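PDB 2EZV: type II restriction enzyme SfiI, which recognises the interrupted DNA sequence 5'-GGCCN(5)GGCC-3' as a tetramer and cuts it to fragments with terminal 5'-phosphates. Local coordinates for residues Y195-K208 / I219-R233. Numbering follows the deposited sequence.
Sequences YNPDPDTSFFGAGK and IRVYFDRLKEACPWR. With nucleotides of chain B; nucleotides of chain A.
Phe203 packs against helix 223-229, one face of its ring covered by Leu226, whose CD1 sits 4.0 Å from the ring centroid in a CH-pi contact. Val221 CG1 meets the same ring obliquely at CD2. The ring reaches Leu226 because chi1 of 44° sets CG between the backbone N and the carbonyl carbon. Phe204 turns its ring to Val221 CG2 and Ile219 CD1; Ile219 CD1 lies 3.5 Å from Phe204 CD2, and Ala121 of strand 121-124 packs against both Phe204 and Ile219. The backbone of Phe203 adds a nearly straight bond, its O accepting from Tyr222 N at 2.8 Å. Strands 204-206 and 219-221 pair antiparallel, with Phe204 and Val221 as a non-hydrogen-bonded pair, in a small three-stranded sheet that strand 110-112 completes.

From this sheet and the loop that follows strand 204-206 the enzyme, a member of the PDDEXK clan, reads the major-groove edge of guanines. The extended Arg220 side chain runs past Ala206, and Ala206 O accepts from NH1 at 3.2 Å in the guanidinium plane, helping to fix its rotation. NH1 and NH2 then donate to N7 and O6 of DG6 of chain B. Lys208 crosses beside it, NZ bonding O6 of DG15 of chain A at 2.7 Å, while Ala206 N holds the DG5 phosphate of chain B.

At the far end Tyr195 and Arg233 approach from opposite directions, their flat groups 82° apart, and the hydroxyl lies in the guanidinium plane at its edge, where Arg233 NE donates to Tyr195 OH at 3.1 Å. Glu14 also bonds that hydroxyl, and Arg233 NH2 forms salt bridges with Glu14 and Glu17. A phenylalanine in place of Tyr195 would probably leave Arg233 NE without this acceptor and Glu14 without its hydroxyl partner. Cys230 CB lies at the ring edge, 3.4 Å from Tyr195 OH.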
ATOM      1  N   TYR D 195     -13.051   8.010  34.405  1.00 29.42           N
ATOM      2  CA  TYR D 195     -14.198   8.554  33.673  1.00 30.77           C
ATOM      3  C   TYR D 195     -15.608   8.086  34.078  1.00 32.05           C
ATOM      4  O   TYR D 195     -16.595   8.698  33.672  1.00 31.45           O
ATOM      5  CB  TYR D 195     -14.007   8.318  32.164  1.00 29.36           C
ATOM      6  CG  TYR D 195     -12.860   9.098  31.550  1.00 26.84           C
ATOM      7  CD1 TYR D 195     -11.555   8.594  31.550  1.00 25.53           C
ATOM      8  CD2 TYR D 195     -13.075  10.359  31.006  1.00 26.18           C
ATOM      9  CE1 TYR D 195     -10.494   9.337  31.022  1.00 23.00           C
ATOM     10  CE2 TYR D 195     -12.028  11.108  30.483  1.00 25.88           C
ATOM     11  CZ  TYR D 195     -10.743  10.595  30.495  1.00 23.73           C
ATOM     12  OH  TYR D 195      -9.724  11.370  29.995  1.00 22.40           O
ATOM     13  N   ASN D 196     -15.715   7.007  34.849  1.00 33.50           N
ATOM     14  CA  ASN D 196     -17.026   6.518  35.287  1.00 35.98           C
ATOM     15  C   ASN D 196     -16.944   5.753  36.608  1.00 36.81           C
ATOM     16  O   ASN D 196     -17.220   4.549  36.662  1.00 36.10           O
ATOM     17  CB  ASN D 196     -17.655   5.625  34.206  1.00 37.58           C
ATOM     18  N   PRO D 197     -16.560   6.445  37.693  1.00 37.50           N
ATOM     19  CA  PRO D 197     -16.443   5.820  39.012  1.00 38.48           C
ATOM     20  C   PRO D 197     -17.807   5.573  39.658  1.00 40.09           C
ATOM     21  O   PRO D 197     -18.019   4.543  40.302  1.00 40.33           O
ATOM     22  CB  PRO D 197     -15.601   6.824  39.786  1.00 37.77           C
ATOM     23  CG  PRO D 197     -16.071   8.128  39.231  1.00 38.12           C
ATOM     24  CD  PRO D 197     -16.142   7.860  37.744  1.00 37.53           C
ATOM     25  N   ASP D 198     -18.729   6.514  39.472  1.00 40.39           N
ATOM     26  CA  ASP D 198     -20.069   6.396  40.039  1.00 42.09           C
ATOM     27  C   ASP D 198     -21.119   6.880  39.031  1.00 42.71           C
ATOM     28  O   ASP D 198     -20.831   7.735  38.191  1.00 43.79           O
ATOM     29  CB  ASP D 198     -20.152   7.201  41.339  1.00 42.07           C
ATOM     30  CG  ASP D 198     -20.002   8.691  41.113  1.00 43.40           C
ATOM     31  OD1 ASP D 198     -21.011   9.345  40.775  1.00 45.31           O
ATOM     32  OD2 ASP D 198     -18.873   9.206  41.263  1.00 43.63           O
ATOM     33  N   PRO D 199     -22.352   6.344  39.112  1.00 42.54           N
ATOM     34  CA  PRO D 199     -23.463   6.695  38.218  1.00 42.05           C
ATOM     35  C   PRO D 199     -23.774   8.180  38.051  1.00 42.13           C
ATOM     36  O   PRO D 199     -24.448   8.574  37.102  1.00 42.21           O
ATOM     37  CB  PRO D 199     -24.638   5.914  38.804  1.00 41.36           C
ATOM     38  CG  PRO D 199     -24.298   5.823  40.246  1.00 42.65           C
ATOM     39  CD  PRO D 199     -22.832   5.468  40.193  1.00 42.98           C
ATOM     40  N   ASP D 200     -23.283   9.008  38.960  1.00 41.86           N
ATOM     41  CA  ASP D 200     -23.540  10.433  38.847  1.00 42.12           C
ATOM     42  C   ASP D 200     -22.337  11.154  38.262  1.00 41.53           C
ATOM     43  O   ASP D 200     -22.341  12.377  38.097  1.00 41.33           O
ATOM     44  CB  ASP D 200     -23.922  10.988  40.211  1.00 43.61           C
ATOM     45  CG  ASP D 200     -25.205  10.375  40.730  1.00 44.57           C
ATOM     46  OD1 ASP D 200     -26.274  10.656  40.141  1.00 43.09           O
ATOM     47  OD2 ASP D 200     -25.137   9.598  41.709  1.00 45.55           O
ATOM     48  N   THR D 201     -21.313  10.368  37.939  1.00 41.10           N
ATOM     49  CA  THR D 201     -20.089  10.876  37.332  1.00 40.19           C
ATOM     50  C   THR D 201     -19.849  10.078  36.049  1.00 39.14           C
ATOM     51  O   THR D 201     -19.275   8.986  36.089  1.00 38.40           O
ATOM     52  CB  THR D 201     -18.877  10.693  38.267  1.00 41.28           C
ATOM     53  OG1 THR D 201     -19.116  11.381  39.501  1.00 42.57           O
ATOM     54  CG2 THR D 201     -17.618  11.254  37.620  1.00 41.04           C
ATOM     55  N   SER D 202     -20.308  10.618  34.920  1.00 37.29           N
ATOM     56  CA  SER D 202     -20.145   9.953  33.630  1.00 36.71           C
ATOM     57  C   SER D 202     -20.674  10.797  32.470  1.00 36.30           C
ATOM     58  O   SER D 202     -21.331  11.823  32.678  1.00 35.89           O
ATOM     59  CB  SER D 202     -20.902   8.631  33.620  1.00 36.87           C
ATOM     60  OG  SER D 202     -22.282   8.875  33.395  1.00 36.35           O
ATOM     61  N   PHE D 203     -20.388  10.349  31.247  1.00 34.46           N
ATOM     62  CA  PHE D 203     -20.867  11.035  30.055  1.00 33.94           C
ATOM     63  C   PHE D 203     -21.877  10.154  29.327  1.00 33.56           C
ATOM     64  O   PHE D 203     -22.246  10.426  28.188  1.00 35.04           O
ATOM     65  CB  PHE D 203     -19.706  11.414  29.119  1.00 32.09           C
ATOM     66  CG  PHE D 203     -18.692  10.321  28.922  1.00 31.33           C
ATOM     67  CD1 PHE D 203     -17.381  10.495  29.345  1.00 30.48           C
ATOM     68  CD2 PHE D 203     -19.043   9.123  28.311  1.00 30.83           C
ATOM     69  CE1 PHE D 203     -16.434   9.492  29.164  1.00 30.14           C
ATOM     70  CE2 PHE D 203     -18.101   8.115  28.126  1.00 30.43           C
ATOM     71  CZ  PHE D 203     -16.795   8.301  28.553  1.00 29.34           C
ATOM     72  N   PHE D 204     -22.326   9.100  30.002  1.00 34.10           N
ATOM     73  CA  PHE D 204     -23.303   8.175  29.437  1.00 35.13           C
ATOM     74  C   PHE D 204     -24.729   8.687  29.620  1.00 36.57           C
ATOM     75  O   PHE D 204     -24.976   9.594  30.416  1.00 36.89           O
ATOM     76  CB  PHE D 204     -23.153   6.803  30.090  1.00 34.68           C
ATOM     77  CG  PHE D 204     -21.869   6.111  29.741  1.00 36.64           C
ATOM     78  CD1 PHE D 204     -21.011   5.662  30.740  1.00 36.78           C
ATOM     79  CD2 PHE D 204     -21.513   5.912  28.409  1.00 36.04           C
ATOM     80  CE1 PHE D 204     -19.816   5.023  30.419  1.00 37.84           C
ATOM     81  CE2 PHE D 204     -20.325   5.276  28.076  1.00 37.25           C
ATOM     82  CZ  PHE D 204     -19.472   4.829  29.080  1.00 37.88           C
ATOM     83  N   GLY D 205     -25.664   8.108  28.871  1.00 37.50           N
ATOM     84  CA  GLY D 205     -27.057   8.524  28.964  1.00 38.50           C
ATOM     85  C   GLY D 205     -28.037   7.410  28.627  1.00 38.61           C
ATOM     86  O   GLY D 205     -27.633   6.275  28.361  1.00 38.37           O
ATOM     87  N   ALA D 206     -29.328   7.725  28.637  1.00 37.48           N
ATOM     88  CA  ALA D 206     -30.346   6.730  28.329  1.00 37.37           C
ATOM     89  C   ALA D 206     -30.223   6.259  26.881  1.00 37.05           C
ATOM     90  O   ALA D 206     -30.077   7.072  25.962  1.00 35.73           O
ATOM     91  CB  ALA D 206     -31.735   7.309  28.577  1.00 36.93           C
ATOM     92  N   GLY D 207     -30.283   4.944  26.689  1.00 36.48           N
ATOM     93  CA  GLY D 207     -30.183   4.367  25.358  1.00 37.24           C
ATOM     94  C   GLY D 207     -31.286   4.807  24.409  1.00 36.98           C
ATOM     95  O   GLY D 207     -32.317   5.321  24.833  1.00 36.52           O
ATOM     96  N   LYS D 208     -31.067   4.599  23.114  1.00 38.14           N
ATOM     97  CA  LYS D 208     -32.037   4.982  22.092  1.00 38.61           C
ATOM     98  C   LYS D 208     -33.058   3.865  21.876  1.00 38.93           C
ATOM     99  O   LYS D 208     -33.976   3.991  21.064  1.00 38.57           O
ATOM    100  CB  LYS D 208     -31.309   5.299  20.778  1.00 37.63           C
ATOM    101  CG  LYS D 208     -32.217   5.693  19.622  1.00 37.54           C
ATOM    102  CD  LYS D 208     -31.413   5.923  18.353  1.00 38.49           C
ATOM    103  CE  LYS D 208     -31.023   7.377  18.177  1.00 38.60           C
ATOM    104  NZ  LYS D 208     -32.163   8.177  17.652  1.00 38.49           N
ATOM    105  N   ILE D 219     -26.873   2.338  24.778  1.00 37.48           N
ATOM    106  CA  ILE D 219     -26.406   3.407  25.648  1.00 35.87           C
ATOM    107  C   ILE D 219     -26.035   4.631  24.817  1.00 35.93           C
ATOM    108  O   ILE D 219     -25.766   4.523  23.620  1.00 35.83           O
ATOM    109  CB  ILE D 219     -25.180   2.953  26.469  1.00 35.67           C
ATOM    110  CG1 ILE D 219     -24.873   3.972  27.567  1.00 35.57           C
ATOM    111  CG2 ILE D 219     -23.975   2.822  25.562  1.00 35.72           C
ATOM    112  CD1 ILE D 219     -23.927   3.448  28.628  1.00 32.96           C
ATOM    113  N   ARG D 220     -26.034   5.795  25.457  1.00 35.62           N
ATOM    114  CA  ARG D 220     -25.692   7.041  24.787  1.00 33.53           C
ATOM    115  C   ARG D 220     -24.470   7.685  25.433  1.00 32.85           C
ATOM    116  O   ARG D 220     -24.175   7.442  26.604  1.00 33.41           O
ATOM    117  CB  ARG D 220     -26.856   8.030  24.859  1.00 33.17           C
ATOM    118  CG  ARG D 220     -27.754   8.079  23.636  1.00 33.69           C
ATOM    119  CD  ARG D 220     -28.544   9.389  23.631  1.00 34.55           C
ATOM    120  NE  ARG D 220     -29.364   9.570  22.433  1.00 36.74           N
ATOM    121  CZ  ARG D 220     -30.580   9.056  22.260  1.00 36.25           C
ATOM    122  NH1 ARG D 220     -31.140   8.319  23.212  1.00 36.28           N
ATOM    123  NH2 ARG D 220     -31.234   9.281  21.129  1.00 36.93           N
ATOM    124  N   VAL D 221     -23.765   8.499  24.650  1.00 30.65           N
ATOM    125  CA  VAL D 221     -22.595   9.236  25.115  1.00 27.47           C
ATOM    126  C   VAL D 221     -22.869  10.685  24.751  1.00 27.49           C
ATOM    127  O   VAL D 221     -23.149  10.990  23.591  1.00 27.89           O
ATOM    128  CB  VAL D 221     -21.304   8.798  24.396  1.00 26.31           C
ATOM    129  CG1 VAL D 221     -20.157   9.705  24.805  1.00 23.35           C
ATOM    130  CG2 VAL D 221     -20.985   7.349  24.723  1.00 25.90           C
ATOM    131  N   TYR D 222     -22.799  11.583  25.724  1.00 27.01           N
ATOM    132  CA  TYR D 222     -23.074  12.974  25.426  1.00 29.39           C
ATOM    133  C   TYR D 222     -21.829  13.815  25.220  1.00 29.91           C
ATOM    134  O   TYR D 222     -20.938  13.866  26.065  1.00 30.53           O
ATOM    135  CB  TYR D 222     -23.984  13.579  26.502  1.00 30.08           C
ATOM    136  CG  TYR D 222     -25.418  13.123  26.348  1.00 30.47           C
ATOM    137  CD1 TYR D 222     -25.796  11.828  26.695  1.00 30.09           C
ATOM    138  CD2 TYR D 222     -26.380  13.961  25.777  1.00 31.36           C
ATOM    139  CE1 TYR D 222     -27.092  11.371  26.474  1.00 30.71           C
ATOM    140  CE2 TYR D 222     -27.686  13.513  25.548  1.00 31.01           C
ATOM    141  CZ  TYR D 222     -28.030  12.216  25.899  1.00 31.40           C
ATOM    142  OH  TYR D 222     -29.307  11.754  25.665  1.00 33.57           O
ATOM    143  N   PHE D 223     -21.787  14.479  24.072  1.00 30.77           N
ATOM    144  CA  PHE D 223     -20.657  15.314  23.699  1.00 31.68           C
ATOM    145  C   PHE D 223     -20.201  16.251  24.808  1.00 33.77           C
ATOM    146  O   PHE D 223     -19.074  16.135  25.294  1.00 33.44           O
ATOM    147  CB  PHE D 223     -20.994  16.117  22.435  1.00 28.45           C
ATOM    148  CG  PHE D 223     -21.209  15.262  21.201  1.00 26.72           C
ATOM    149  CD1 PHE D 223     -21.403  15.856  19.953  1.00 25.90           C
ATOM    150  CD2 PHE D 223     -21.226  13.875  21.286  1.00 25.23           C
ATOM    151  CE1 PHE D 223     -21.612  15.077  18.812  1.00 23.95           C
ATOM    152  CE2 PHE D 223     -21.432  13.089  20.153  1.00 25.85           C
ATOM    153  CZ  PHE D 223     -21.627  13.693  18.914  1.00 24.65           C
ATOM    154  N   ASP D 224     -21.079  17.165  25.213  1.00 35.53           N
ATOM    155  CA  ASP D 224     -20.753  18.137  26.250  1.00 37.33           C
ATOM    156  C   ASP D 224     -20.187  17.509  27.532  1.00 37.01           C
ATOM    157  O   ASP D 224     -19.282  18.068  28.146  1.00 38.05           O
ATOM    158  CB  ASP D 224     -21.984  18.998  26.573  1.00 40.55           C
ATOM    159  CG  ASP D 224     -22.919  18.346  27.588  1.00 45.08           C
ATOM    160  OD1 ASP D 224     -23.300  17.166  27.402  1.00 46.53           O
ATOM    161  OD2 ASP D 224     -23.280  19.027  28.577  1.00 47.45           O
ATOM    162  N   ARG D 225     -20.699  16.351  27.934  1.00 36.08           N
ATOM    163  CA  ARG D 225     -20.196  15.704  29.143  1.00 35.86           C
ATOM    164  C   ARG D 225     -18.835  15.035  28.914  1.00 34.81           C
ATOM    165  O   ARG D 225     -18.066  14.839  29.855  1.00 34.56           O
ATOM    166  CB  ARG D 225     -21.192  14.658  29.644  1.00 36.43           C
ATOM    167  CG  ARG D 225     -22.352  15.236  30.438  1.00 40.10           C
ATOM    168  CD  ARG D 225     -23.161  14.139  31.108  1.00 40.83           C
ATOM    169  NE  ARG D 225     -24.493  14.007  30.523  1.00 40.70           N
ATOM    170  CZ  ARG D 225     -25.130  12.852  30.371  1.00 42.62           C
ATOM    171  NH1 ARG D 225     -24.558  11.723  30.764  1.00 43.09           N
ATOM    172  NH2 ARG D 225     -26.340  12.829  29.829  1.00 44.68           N
ATOM    173  N   LEU D 226     -18.538  14.688  27.666  1.00 33.38           N
ATOM    174  CA  LEU D 226     -17.260  14.060  27.330  1.00 32.21           C
ATOM    175  C   LEU D 226     -16.193  15.144  27.237  1.00 31.83           C
ATOM    176  O   LEU D 226     -15.086  14.982  27.745  1.00 32.26           O
ATOM    177  CB  LEU D 226     -17.358  13.309  25.994  1.00 30.59           C
ATOM    178  CG  LEU D 226     -16.075  12.679  25.427  1.00 30.03           C
ATOM    179  CD1 LEU D 226     -15.554  11.576  26.354  1.00 27.56           C
ATOM    180  CD2 LEU D 226     -16.369  12.120  24.053  1.00 28.09           C
ATOM    181  N   LYS D 227     -16.541  16.254  26.596  1.00 31.60           N
ATOM    182  CA  LYS D 227     -15.620  17.370  26.439  1.00 32.74           C
ATOM    183  C   LYS D 227     -15.249  17.968  27.796  1.00 33.05           C
ATOM    184  O   LYS D 227     -14.143  18.482  27.976  1.00 33.09           O
ATOM    185  CB  LYS D 227     -16.241  18.462  25.563  1.00 33.21           C
ATOM    186  CG  LYS D 227     -15.260  19.569  25.211  1.00 36.02           C
ATOM    187  CD  LYS D 227     -15.913  20.718  24.452  1.00 37.61           C
ATOM    188  CE  LYS D 227     -16.753  21.587  25.371  1.00 39.62           C
ATOM    189  NZ  LYS D 227     -17.310  22.768  24.656  1.00 39.46           N
ATOM    190  N   GLU D 228     -16.181  17.917  28.745  1.00 32.10           N
ATOM    191  CA  GLU D 228     -15.929  18.458  30.076  1.00 31.20           C
ATOM    192  C   GLU D 228     -14.975  17.537  30.833  1.00 30.28           C
ATOM    193  O   GLU D 228     -14.039  17.995  31.490  1.00 29.77           O
ATOM    194  CB  GLU D 228     -17.234  18.609  30.841  1.00 30.78           C
ATOM    195  N   ALA D 229     -15.212  16.233  30.732  1.00 28.46           N
ATOM    196  CA  ALA D 229     -14.362  15.269  31.409  1.00 27.09           C
ATOM    197  C   ALA D 229     -12.950  15.328  30.833  1.00 27.06           C
ATOM    198  O   ALA D 229     -11.971  15.169  31.555  1.00 27.24           O
ATOM    199  CB  ALA D 229     -14.936  13.874  31.255  1.00 27.07           C
ATOM    200  N   CYS D 230     -12.851  15.572  29.529  1.00 26.70           N
ATOM    201  CA  CYS D 230     -11.562  15.646  28.850  1.00 26.12           C
ATOM    202  C   CYS D 230     -11.763  16.276  27.472  1.00 25.91           C
ATOM    203  O   CYS D 230     -12.187  15.614  26.526  1.00 25.40           O
ATOM    204  CB  CYS D 230     -10.970  14.241  28.704  1.00 27.03           C
ATOM    205  SG  CYS D 230      -9.294  14.182  28.027  1.00 28.76           S
ATOM    206  N   PRO D 231     -11.450  17.573  27.345  1.00 24.84           N
ATOM    207  CA  PRO D 231     -11.591  18.332  26.101  1.00 23.63           C
ATOM    208  C   PRO D 231     -11.128  17.676  24.801  1.00 23.75           C
ATOM    209  O   PRO D 231     -11.870  17.680  23.816  1.00 23.36           O
ATOM    210  CB  PRO D 231     -10.823  19.620  26.400  1.00 23.32           C
ATOM    211  CG  PRO D 231     -11.072  19.816  27.856  1.00 22.61           C
ATOM    212  CD  PRO D 231     -10.874  18.418  28.408  1.00 24.99           C
ATOM    213  N   TRP D 232      -9.917  17.118  24.781  1.00 22.29           N
ATOM    214  CA  TRP D 232      -9.415  16.526  23.544  1.00 20.68           C
ATOM    215  C   TRP D 232     -10.128  15.277  23.075  1.00 19.68           C
ATOM    216  O   TRP D 232      -9.996  14.891  21.921  1.00 19.20           O
ATOM    217  CB  TRP D 232      -7.904  16.254  23.617  1.00 19.78           C
ATOM    218  CG  TRP D 232      -7.467  15.251  24.640  1.00 19.48           C
ATOM    219  CD1 TRP D 232      -6.944  15.516  25.866  1.00 20.03           C
ATOM    220  CD2 TRP D 232      -7.476  13.821  24.507  1.00 18.66           C
ATOM    221  NE1 TRP D 232      -6.620  14.344  26.508  1.00 20.85           N
ATOM    222  CE2 TRP D 232      -6.937  13.289  25.698  1.00 18.99           C
ATOM    223  CE3 TRP D 232      -7.888  12.940  23.500  1.00 19.21           C
ATOM    224  CZ2 TRP D 232      -6.796  11.911  25.910  1.00 19.58           C
ATOM    225  CZ3 TRP D 232      -7.749  11.567  23.711  1.00 18.39           C
ATOM    226  CH2 TRP D 232      -7.208  11.069  24.908  1.00 19.13           C
ATOM    227  N   ARG D 233     -10.888  14.640  23.955  1.00 20.45           N
ATOM    228  CA  ARG D 233     -11.607  13.436  23.562  1.00 21.21           C
ATOM    229  C   ARG D 233     -12.803  13.727  22.663  1.00 21.10           C
ATOM    230  O   ARG D 233     -13.481  12.812  22.216  1.00 23.84           O
ATOM    231  CB  ARG D 233     -12.053  12.653  24.793  1.00 19.89           C
ATOM    232  CG  ARG D 233     -10.919  11.876  25.435  1.00 21.00           C
ATOM    233  CD  ARG D 233     -11.398  10.998  26.576  1.00 20.09           C
ATOM    234  NE  ARG D 233     -10.287  10.258  27.162  1.00 23.63           N
ATOM    235  CZ  ARG D 233      -9.744   9.163  26.635  1.00 23.58           C
ATOM    236  NH1 ARG D 233     -10.210   8.664  25.504  1.00 20.87           N
ATOM    237  NH2 ARG D 233      -8.719   8.576  27.239  1.00 24.19           N
TER
ATOM    238  P    DG B   6     -36.797   6.769  29.531  1.00 53.42           P
ATOM    239  OP1  DG B   6     -37.596   6.650  30.776  1.00 54.43           O
ATOM    240  OP2  DG B   6     -35.537   5.992  29.402  1.00 54.08           O
ATOM    241  O5'  DG B   6     -37.772   6.412  28.314  1.00 52.90           O
ATOM    242  C5'  DG B   6     -37.862   7.289  27.194  1.00 51.85           C
ATOM    243  C4'  DG B   6     -38.598   6.655  26.034  1.00 51.23           C
ATOM    244  O4'  DG B   6     -38.150   7.336  24.837  1.00 50.61           O
ATOM    245  C3'  DG B   6     -38.257   5.178  25.800  1.00 50.88           C
ATOM    246  O3'  DG B   6     -39.228   4.646  24.881  1.00 51.46           O
ATOM    247  C2'  DG B   6     -36.999   5.275  24.959  1.00 50.20           C
ATOM    248  C1'  DG B   6     -37.360   6.446  24.068  1.00 49.10           C
ATOM    249  N9   DG B   6     -36.281   7.184  23.422  1.00 47.61           N
ATOM    250  C8   DG B   6     -34.935   7.139  23.698  1.00 45.97           C
ATOM    251  N7   DG B   6     -34.222   7.865  22.879  1.00 46.46           N
ATOM    252  C5   DG B   6     -35.158   8.436  22.023  1.00 44.82           C
ATOM    253  C6   DG B   6     -34.989   9.316  20.923  1.00 44.03           C
ATOM    254  O6   DG B   6     -33.941   9.786  20.462  1.00 44.04           O
ATOM    255  N1   DG B   6     -36.210   9.647  20.342  1.00 43.31           N
ATOM    256  C2   DG B   6     -37.434   9.188  20.760  1.00 42.02           C
ATOM    257  N2   DG B   6     -38.501   9.616  20.071  1.00 39.17           N
ATOM    258  N3   DG B   6     -37.602   8.369  21.778  1.00 42.69           N
ATOM    259  C4   DG B   6     -36.431   8.036  22.359  1.00 45.32           C
ATOM    260  P    DG B   5     -31.411  10.869  30.268  1.00 52.96           P
ATOM    261  OP1  DG B   5     -31.033  10.593  31.675  1.00 54.85           O
ATOM    262  OP2  DG B   5     -30.607  10.285  29.169  1.00 54.54           O
ATOM    263  O5'  DG B   5     -32.918  10.400  30.076  1.00 54.51           O
ATOM    264  C5'  DG B   5     -33.642  10.825  28.935  1.00 54.40           C
ATOM    265  C4'  DG B   5     -35.046  10.266  28.930  1.00 54.43           C
ATOM    266  O4'  DG B   5     -35.693  10.835  27.774  1.00 54.16           O
ATOM    267  C3'  DG B   5     -35.179   8.752  28.766  1.00 54.34           C
ATOM    268  O3'  DG B   5     -36.455   8.337  29.316  1.00 54.45           O
ATOM    269  C2'  DG B   5     -35.127   8.596  27.255  1.00 53.84           C
ATOM    270  C1'  DG B   5     -35.826   9.858  26.754  1.00 54.00           C
ATOM    271  N9   DG B   5     -35.271  10.443  25.538  1.00 53.73           N
ATOM    272  C8   DG B   5     -33.946  10.597  25.207  1.00 53.04           C
ATOM    273  N7   DG B   5     -33.770  11.197  24.061  1.00 52.58           N
ATOM    274  C5   DG B   5     -35.056  11.445  23.604  1.00 53.80           C
ATOM    275  C6   DG B   5     -35.511  12.076  22.411  1.00 54.54           C
ATOM    276  O6   DG B   5     -34.843  12.561  21.486  1.00 52.74           O
ATOM    277  N1   DG B   5     -36.902  12.111  22.352  1.00 56.01           N
ATOM    278  C2   DG B   5     -37.748  11.608  23.315  1.00 56.48           C
ATOM    279  N2   DG B   5     -39.064  11.732  23.084  1.00 57.13           N
ATOM    280  N3   DG B   5     -37.336  11.022  24.424  1.00 55.01           N
ATOM    281  C4   DG B   5     -35.991  10.976  24.503  1.00 54.22           C
TER
ATOM    282  P    DG A  15     -31.128  10.504  11.736  1.00 47.31           P
ATOM    283  OP1  DG A  15     -30.374  11.065  10.586  1.00 47.22           O
ATOM    284  OP2  DG A  15     -30.798  10.942  13.115  1.00 48.28           O
ATOM    285  O5'  DG A  15     -32.680  10.765  11.475  1.00 48.32           O
ATOM    286  C5'  DG A  15     -33.327  10.214  10.325  1.00 47.43           C
ATOM    287  C4'  DG A  15     -34.833  10.285  10.459  1.00 47.65           C
ATOM    288  O4'  DG A  15     -35.272   9.423  11.543  1.00 46.90           O
ATOM    289  C3'  DG A  15     -35.331  11.679  10.835  1.00 48.00           C
ATOM    290  O3'  DG A  15     -36.662  11.879  10.327  1.00 50.20           O
ATOM    291  C2'  DG A  15     -35.307  11.639  12.352  1.00 47.28           C
ATOM    292  C1'  DG A  15     -35.740  10.210  12.637  1.00 46.15           C
ATOM    293  N9   DG A  15     -35.223   9.633  13.876  1.00 44.33           N
ATOM    294  C8   DG A  15     -33.913   9.600  14.280  1.00 43.95           C
ATOM    295  N7   DG A  15     -33.746   9.011  15.433  1.00 44.67           N
ATOM    296  C5   DG A  15     -35.025   8.634  15.816  1.00 44.43           C
ATOM    297  C6   DG A  15     -35.473   7.955  16.985  1.00 43.64           C
ATOM    298  O6   DG A  15     -34.807   7.535  17.939  1.00 41.86           O
ATOM    299  N1   DG A  15     -36.851   7.777  16.977  1.00 44.22           N
ATOM    300  C2   DG A  15     -37.693   8.193  15.978  1.00 44.56           C
ATOM    301  N2   DG A  15     -38.994   7.919  16.166  1.00 46.70           N
ATOM    302  N3   DG A  15     -37.291   8.828  14.883  1.00 45.04           N
ATOM    303  C4   DG A  15     -35.952   9.013  14.869  1.00 43.97           C
TER
HETATM  304  O   HOH W   1     -30.292   9.494  26.690  1.00 39.92           O